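Local coordinates for bradyzoite surface antigen BSR4 (Toxoplasma gondii, PDB 2JKS), which is a zinc-binding surface antigen of the bradyzoite stage and, as a member of the SAG1-related family, probably acts where parasite and host meet, at residues E88-L91 with K92-L95; P210-Y213 with A214-C218; S222-V225 with N226-S229. One frame throughout, in Å; residues are numbered along the deposited sequence.

In the fold
The three contacts are a helix cap and two turns, beside or between strands, in a protein whose regular structure is nearly all β-strand, with very little helix. Contact 1 caps the short helix 91-95 in the first SRS domain, and contacts 2 and 3 lie in the second, their centres each 34 Å from that of contact 1. Contacts 2 and 3 are neighbours, with centres 12 Å apart, and the disulfide Cys218 SG–Cys228 SG, 2.0 Å long, joins them. Only contact 2 binds zinc, through Glu216; the side chains of Cys228 in contact 3 and Leu94 in contact 1 lie about 10 Å and 9 Å from a zinc ion without binding it.

Contact 1 (E88-L91 with K92-L95); sequences EVTL and KDLL
Thr90 and Asp93 meet at the start of the helix, where the hydroxyl OG1 of Thr90 accepts a weak, bent bond from Asp93 N at 3.3 Å. OG1 sits between the backbone N and the carbonyl carbon (chi1 68°), which turns it over the first helical turn, and it lies 3.3 Å from Asp93 CG. A water takes the N-H of Thr90 and also stands beside Asp93 OD2, but the latter distance is so short that the bond is doubtful.

The backbone bonds are firmer. Leu94 N donates to Thr90 O at 3.0 Å, and Leu95 N to Leu91 O at 2.7 Å, nearly along the C=O axis; both run from residue i+4 back to residue i. Thr90 is the N-cap, its capping bond to Asp93 N a weak one, at the point where strand 83-89 of a six-stranded sheet in the SRS domain passes into helix 91-95; the two backbone bonds are those of the helix it begins. Threonine suits the place because its short side chain can reach forward to an amide of the first turn. The carboxylate of Asp93 near this helix start would probably be favoured by the local amide dipoles.

The apolar contacts are lighter. Val89 CG2 touches Leu94 CB at 4.0 Å, the two side chains crossing obliquely, and Leu91 CD2 comes 4.3 Å from CD1 of Leu95, the residue one helical turn after it. Leu91 and Leu94 also pack on Phe134 of strand 132-141, which is why branched aliphatic residues fit this side of the helix. Lys92, bent near its end, passes its aliphatic CG by Thr90 OG1 and carries NZ to a hydrogen bond with Thr97 O.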
loop_
_atom_site.group_PDB
_atom_site.type_symbol
_atom_site.label_atom_id
_atom_site.label_comp_id
_atom_site.label_asym_id
_atom_site.label_seq_id
_atom_site.Cartn_x
_atom_site.Cartn_y
_atom_site.Cartn_z
ATOM N N GLU A 88 10.492 -9.585 13.248
ATOM C CA GLU A 88 11.340 -8.778 12.360
ATOM C C GLU A 88 11.111 -9.018 10.871
ATOM O O GLU A 88 11.229 -10.141 10.393
ATOM C CB GLU A 88 12.798 -9.039 12.659
ATOM C CG GLU A 88 13.257 -8.429 13.954
ATOM C CD GLU A 88 14.734 -8.673 14.214
ATOM O OE1 GLU A 88 15.384 -9.389 13.430
ATOM O OE2 GLU A 88 15.241 -8.153 15.220
ATOM N N VAL A 89 10.805 -7.944 10.145
ATOM C CA VAL A 89 10.693 -7.964 8.681
ATOM C C VAL A 89 11.470 -6.757 8.144
ATOM O O VAL A 89 11.727 -5.830 8.893
ATOM C CB VAL A 89 9.194 -7.907 8.233
ATOM C CG1 VAL A 89 8.445 -9.147 8.748
ATOM C CG2 VAL A 89 8.481 -6.615 8.754
ATOM N N THR A 90 11.819 -6.734 6.856
ATOM C CA THR A 90 12.365 -5.505 6.302
ATOM C C THR A 90 11.165 -4.642 5.854
ATOM O O THR A 90 10.032 -5.174 5.716
ATOM C CB THR A 90 13.371 -5.770 5.173
ATOM O OG1 THR A 90 12.683 -6.310 4.039
ATOM C CG2 THR A 90 14.452 -6.765 5.669
ATOM N N LEU A 91 11.367 -3.332 5.699
ATOM C CA LEU A 91 10.245 -2.472 5.268
ATOM C C LEU A 91 9.837 -2.799 3.846
ATOM O O LEU A 91 8.653 -2.879 3.539
ATOM C CB LEU A 91 10.596 -0.984 5.331
ATOM C CG LEU A 91 10.150 -0.224 6.566
ATOM C CD1 LEU A 91 10.586 1.209 6.366
ATOM C CD2 LEU A 91 8.630 -0.338 6.814
ATOM N N LYS A 92 10.825 -3.016 2.991
ATOM C CA LYS A 92 10.535 -3.342 1.603
ATOM C C LYS A 92 9.685 -4.604 1.500
ATOM O O LYS A 92 8.817 -4.687 0.648
ATOM C CB LYS A 92 11.809 -3.416 0.756
ATOM C CG LYS A 92 12.414 -4.775 0.656
ATOM C CD LYS A 92 13.629 -4.813 -0.281
ATOM C CE LYS A 92 13.268 -4.675 -1.755
ATOM N NZ LYS A 92 12.351 -5.712 -2.301
ATOM N N ASP A 93 9.902 -5.556 2.406
ATOM C CA ASP A 93 9.089 -6.766 2.461
ATOM C C ASP A 93 7.694 -6.531 3.028
ATOM O O ASP A 93 6.736 -7.052 2.491
ATOM C CB ASP A 93 9.785 -7.861 3.257
ATOM C CG ASP A 93 10.854 -8.594 2.455
ATOM O OD1 ASP A 93 10.926 -8.402 1.217
ATOM O OD2 ASP A 93 11.620 -9.357 3.077
ATOM N N LEU A 94 7.573 -5.768 4.114
ATOM C CA LEU A 94 6.261 -5.426 4.679
ATOM C C LEU A 94 5.448 -4.621 3.658
ATOM O O LEU A 94 4.270 -4.887 3.462
ATOM C CB LEU A 94 6.395 -4.624 5.977
ATOM C CG LEU A 94 5.081 -4.193 6.674
ATOM C CD1 LEU A 94 4.208 -5.355 7.090
ATOM C CD2 LEU A 94 5.371 -3.400 7.865
ATOM N N LEU A 95 6.105 -3.694 2.969
ATOM C CA LEU A 95 5.410 -2.792 2.047
ATOM C C LEU A 95 5.158 -3.428 0.690
ATOM O O LEU A 95 4.366 -2.912 -0.134
ATOM C CB LEU A 95 6.187 -1.478 1.881
ATOM C CG LEU A 95 6.237 -0.646 3.183
ATOM C CD1 LEU A 95 7.017 0.613 2.993
ATOM C CD2 LEU A 95 4.824 -0.327 3.800
HETATM O O HOH W 1 11.360 -9.436 5.497
#

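Contact 2 (P210-Y213 with A214-C218); sequences PTTY and AEEYC. With ZN (zinc ion), chain I.
The carbonyl oxygen of Thr212 is gripped by two amides that reach it from opposite faces of its plane: Glu216 N at 2.8 Å and Glu215 N at 2.9 Å. The chain thus curls tightly round this one atom before it straightens into strand 216-218. Thr212 is the third residue of a type I β turn from Pro210 to Tyr213, entered through a cis peptide bond before Pro210.

The side chain of Thr212 makes the shortest hydrogen bond of the contact, OG1 donating to Glu216 OE1 at 2.6 Å. The hydroxyl meets the carboxylate on its anti side, 32° out of the plane. With CG of Glu216 anti to the carbonyl carbon (chi1 -70°) and the chain extended beyond it, the carboxylate is carried out past Thr212 to a zinc ion. Glu216 OE2 makes the short bond to zinc at 2.0 Å; Glu216 OE1, held by the hydroxyl, lies farther off, 2.7 Å from the ion, a lopsided approach.

Proline suits the turn's first position, since its ring can lie against the strand: CG of Pro210 rests 3.4 Å from Glu216 O, and its CD 3.8 Å from Cys218 SG, which is itself in a disulfide with Cys228. The same carbonyl of Glu216 receives a CA-H contact from Tyr213. The tyrosine ring meets Trp245 edge-to-face and hydrogen-bonds through OH to Thr247 OG1. A water over one face of that ring links Thr211 O to Ala214 N, satisfying both.

The chemistry is that of a second-shell residue positioning a first-shell one. The hydroxyl of Thr212 and the zinc together probably fix the rotation of the carboxylate, and the hydroxyl probably draws some charge to OE1.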
loop_
_atom_site.group_PDB
_atom_site.type_symbol
_atom_site.label_atom_id
_atom_site.label_comp_id
_atom_site.label_asym_id
_atom_site.label_seq_id
_atom_site.Cartn_x
_atom_site.Cartn_y
_atom_site.Cartn_z
ATOM N N PRO A 210 -13.882 -8.412 -14.735
ATOM C CA PRO A 210 -14.315 -9.799 -14.366
ATOM C C PRO A 210 -13.225 -10.791 -14.680
ATOM O O PRO A 210 -12.280 -10.480 -15.407
ATOM C CB PRO A 210 -15.538 -10.076 -15.278
ATOM C CG PRO A 210 -15.336 -9.134 -16.480
ATOM C CD PRO A 210 -14.541 -7.907 -15.951
ATOM N N THR A 211 -13.327 -11.992 -14.104
ATOM C CA THR A 211 -12.316 -13.023 -14.329
ATOM C C THR A 211 -12.203 -13.342 -15.844
ATOM O O THR A 211 -11.157 -13.771 -16.359
ATOM C CB THR A 211 -12.735 -14.287 -13.507
ATOM O OG1 THR A 211 -12.680 -13.964 -12.096
ATOM C CG2 THR A 211 -11.801 -15.394 -13.755
ATOM N N THR A 212 -13.335 -13.116 -16.532
ATOM C CA THR A 212 -13.543 -13.358 -17.973
ATOM C C THR A 212 -13.232 -12.121 -18.863
ATOM O O THR A 212 -13.768 -11.977 -19.963
ATOM C CB THR A 212 -14.956 -13.855 -18.184
ATOM O OG1 THR A 212 -15.886 -12.989 -17.486
ATOM C CG2 THR A 212 -15.078 -15.264 -17.586
ATOM N N TYR A 213 -12.322 -11.262 -18.380
ATOM C CA TYR A 213 -12.104 -9.947 -19.007
ATOM C C TYR A 213 -11.687 -10.090 -20.473
ATOM O O TYR A 213 -11.944 -9.183 -21.251
ATOM C CB TYR A 213 -11.085 -9.120 -18.231
ATOM C CG TYR A 213 -9.738 -9.768 -18.192
ATOM C CD1 TYR A 213 -8.826 -9.552 -19.194
ATOM C CD2 TYR A 213 -9.412 -10.666 -17.143
ATOM C CE1 TYR A 213 -7.614 -10.191 -19.184
ATOM C CE2 TYR A 213 -8.202 -11.323 -17.117
ATOM C CZ TYR A 213 -7.311 -11.073 -18.129
ATOM O OH TYR A 213 -6.074 -11.690 -18.111
ATOM N N ALA A 214 -11.051 -11.213 -20.844
ATOM C CA ALA A 214 -10.579 -11.405 -22.238
ATOM C C ALA A 214 -11.733 -11.447 -23.234
ATOM O O ALA A 214 -11.497 -11.224 -24.426
ATOM C CB ALA A 214 -9.711 -12.684 -22.389
ATOM N N GLU A 215 -12.950 -11.705 -22.739
ATOM C CA GLU A 215 -14.175 -11.676 -23.576
ATOM C C GLU A 215 -15.293 -10.784 -23.079
ATOM O O GLU A 215 -16.182 -10.491 -23.844
ATOM C CB GLU A 215 -14.767 -13.083 -23.757
ATOM C CG GLU A 215 -13.828 -14.033 -24.381
ATOM C CD GLU A 215 -14.383 -15.451 -24.459
ATOM O OE1 GLU A 215 -15.561 -15.718 -24.093
ATOM O OE2 GLU A 215 -13.624 -16.308 -24.910
ATOM N N GLU A 216 -15.298 -10.465 -21.785
ATOM C CA GLU A 216 -16.409 -9.798 -21.107
ATOM C C GLU A 216 -16.035 -8.555 -20.309
ATOM O O GLU A 216 -14.900 -8.412 -19.823
ATOM C CB GLU A 216 -17.111 -10.765 -20.165
ATOM C CG GLU A 216 -17.860 -11.829 -20.956
ATOM C CD GLU A 216 -18.347 -12.985 -20.166
ATOM O OE1 GLU A 216 -18.060 -13.115 -18.955
ATOM O OE2 GLU A 216 -19.033 -13.808 -20.829
ATOM N N TYR A 217 -17.037 -7.697 -20.069
ATOM C CA TYR A 217 -16.862 -6.601 -19.125
ATOM C C TYR A 217 -17.988 -6.578 -18.121
ATOM O O TYR A 217 -18.934 -7.371 -18.241
ATOM C CB TYR A 217 -16.716 -5.276 -19.897
ATOM C CG TYR A 217 -17.934 -4.919 -20.725
ATOM C CD1 TYR A 217 -18.927 -4.080 -20.222
ATOM C CD2 TYR A 217 -18.085 -5.433 -22.006
ATOM C CE1 TYR A 217 -20.054 -3.740 -20.983
ATOM C CE2 TYR A 217 -19.201 -5.115 -22.767
ATOM C CZ TYR A 217 -20.181 -4.259 -22.244
ATOM O OH TYR A 217 -21.296 -3.977 -23.012
ATOM N N CYS A 218 -17.901 -5.698 -17.116
ATOM C CA CYS A 218 -19.017 -5.446 -16.204
ATOM C C CYS A 218 -19.859 -4.317 -16.796
ATOM O O CYS A 218 -19.318 -3.256 -17.200
ATOM C CB CYS A 218 -18.541 -5.036 -14.800
ATOM S SG CYS A 218 -17.236 -6.039 -14.036
HETATM ZN ZN ZN I . -19.408 -15.370 -19.689
HETATM O O HOH W 2 -10.248 -13.585 -19.059
#

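Contact 3 (S222-V225 with N226-S229); sequences SKDV and NRCS
Asp224 and Arg227 cross at about a right angle, their carboxylate and guanidinium planes 88° apart. OD2 of Asp224 stands over one face of the guanidinium, 2.9 Å from Arg227 NH1, and CB of Asp224 lies over the same face. No N-H points at the oxygen, so this salt bridge rests on charge alone. Arginine can serve here because its long chain, bent at chi3, doubles back over the turn; its NH2 comes near Ser222 O, but at an angle too poor for a hydrogen bond.

The other carboxylate oxygen works on the backbone. CG of Asp224 is anti to the backbone N (chi1 -180°), which brings OD1 round to accept from Asn226 N at 2.9 Å, the donor lying 60° above the carboxylate plane. The amide plane of Asn226 is tilted steeply against that carboxylate, and a water joins Asn226 ND2 to Asp224 OD2. The amide oxygen OD1 of Asn226 is held by Ser300 OG.

Ser222 faces the turn from before it. Its OG lies 2.9 Å from Arg227 O and almost as near Asp224 O; the one hydroxyl proton has two acceptors within reach, and the geometry does not settle which takes it. A small hydroxyl side chain suits this spot, close to two backbone carbonyls. Val225, by contrast, packs with Leu272 and Val276 of strand 269-277.

Arg227 N closes the turn by donating to Asp224 O at 2.9 Å. Asp224 therefore heads both an Asx turn, through OD1, and a type I β turn, in the loop that links strands 216-218 and 230-232 of a small antiparallel pair; Cys228, disulfide-bonded to Cys218, pins that loop within the SRS domain.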
loop_
_atom_site.group_PDB
_atom_site.type_symbol
_atom_site.label_atom_id
_atom_site.label_comp_id
_atom_site.label_asym_id
_atom_site.label_seq_id
_atom_site.Cartn_x
_atom_site.Cartn_y
_atom_site.Cartn_z
ATOM N N SER A 222 -23.550 -0.009 -12.820
ATOM C CA SER A 222 -23.270 -0.188 -11.383
ATOM C C SER A 222 -22.205 0.776 -10.835
ATOM O O SER A 222 -22.178 1.041 -9.653
ATOM C CB SER A 222 -22.806 -1.637 -11.097
ATOM O OG SER A 222 -21.414 -1.765 -11.436
ATOM N N LYS A 223 -21.320 1.281 -11.710
ATOM C CA LYS A 223 -20.138 2.078 -11.271
ATOM C C LYS A 223 -19.307 1.442 -10.129
ATOM O O LYS A 223 -18.612 2.114 -9.371
ATOM C CB LYS A 223 -20.537 3.567 -10.991
ATOM C CG LYS A 223 -21.415 4.238 -12.065
ATOM C CD LYS A 223 -20.812 4.233 -13.452
ATOM C CE LYS A 223 -21.526 5.231 -14.463
ATOM N NZ LYS A 223 -21.575 4.642 -15.867
ATOM N N ASP A 224 -19.322 0.107 -10.051
ATOM C CA ASP A 224 -18.676 -0.555 -8.939
ATOM C C ASP A 224 -18.291 -1.926 -9.427
ATOM O O ASP A 224 -19.144 -2.776 -9.721
ATOM C CB ASP A 224 -19.657 -0.634 -7.755
ATOM C CG ASP A 224 -19.082 -1.297 -6.547
ATOM O OD1 ASP A 224 -17.900 -1.730 -6.506
ATOM O OD2 ASP A 224 -19.838 -1.358 -5.579
ATOM N N VAL A 225 -16.993 -2.165 -9.508
ATOM C CA VAL A 225 -16.527 -3.492 -9.927
ATOM C C VAL A 225 -17.010 -4.646 -8.993
ATOM O O VAL A 225 -17.001 -5.807 -9.408
ATOM C CB VAL A 225 -14.965 -3.496 -10.074
ATOM C CG1 VAL A 225 -14.261 -3.531 -8.718
ATOM C CG2 VAL A 225 -14.481 -4.631 -10.977
ATOM N N ASN A 226 -17.358 -4.325 -7.750
ATOM C CA ASN A 226 -17.889 -5.328 -6.833
ATOM C C ASN A 226 -19.313 -5.774 -7.191
ATOM O O ASN A 226 -19.750 -6.851 -6.730
ATOM C CB ASN A 226 -17.886 -4.837 -5.386
ATOM C CG ASN A 226 -16.521 -4.724 -4.781
ATOM O OD1 ASN A 226 -15.565 -5.418 -5.140
ATOM N ND2 ASN A 226 -16.440 -3.866 -3.775
ATOM N N ARG A 227 -20.025 -4.974 -7.991
ATOM C CA ARG A 227 -21.332 -5.360 -8.567
ATOM C C ARG A 227 -21.213 -5.501 -10.089
ATOM O O ARG A 227 -21.535 -4.573 -10.870
ATOM C CB ARG A 227 -22.423 -4.362 -8.147
ATOM C CG ARG A 227 -22.483 -4.180 -6.592
ATOM C CD ARG A 227 -23.638 -3.259 -6.117
ATOM N NE ARG A 227 -23.705 -2.035 -6.923
ATOM C CZ ARG A 227 -23.241 -0.834 -6.566
ATOM N NH1 ARG A 227 -22.669 -0.648 -5.370
ATOM N NH2 ARG A 227 -23.351 0.192 -7.428
ATOM N N CYS A 228 -20.642 -6.624 -10.498
ATOM C CA CYS A 228 -20.264 -6.849 -11.875
ATOM C C CYS A 228 -21.252 -7.772 -12.615
ATOM O O CYS A 228 -21.260 -8.965 -12.341
ATOM C CB CYS A 228 -18.853 -7.496 -11.952
ATOM S SG CYS A 228 -18.237 -7.775 -13.631
ATOM N N SER A 229 -22.056 -7.233 -13.533
ATOM C CA SER A 229 -22.875 -8.075 -14.418
ATOM C C SER A 229 -22.157 -8.199 -15.704
ATOM O O SER A 229 -22.004 -7.201 -16.381
ATOM C CB SER A 229 -24.238 -7.438 -14.735
ATOM O OG SER A 229 -24.985 -7.334 -13.570
HETATM O O HOH W 3 -18.818 -2.342 -3.221
#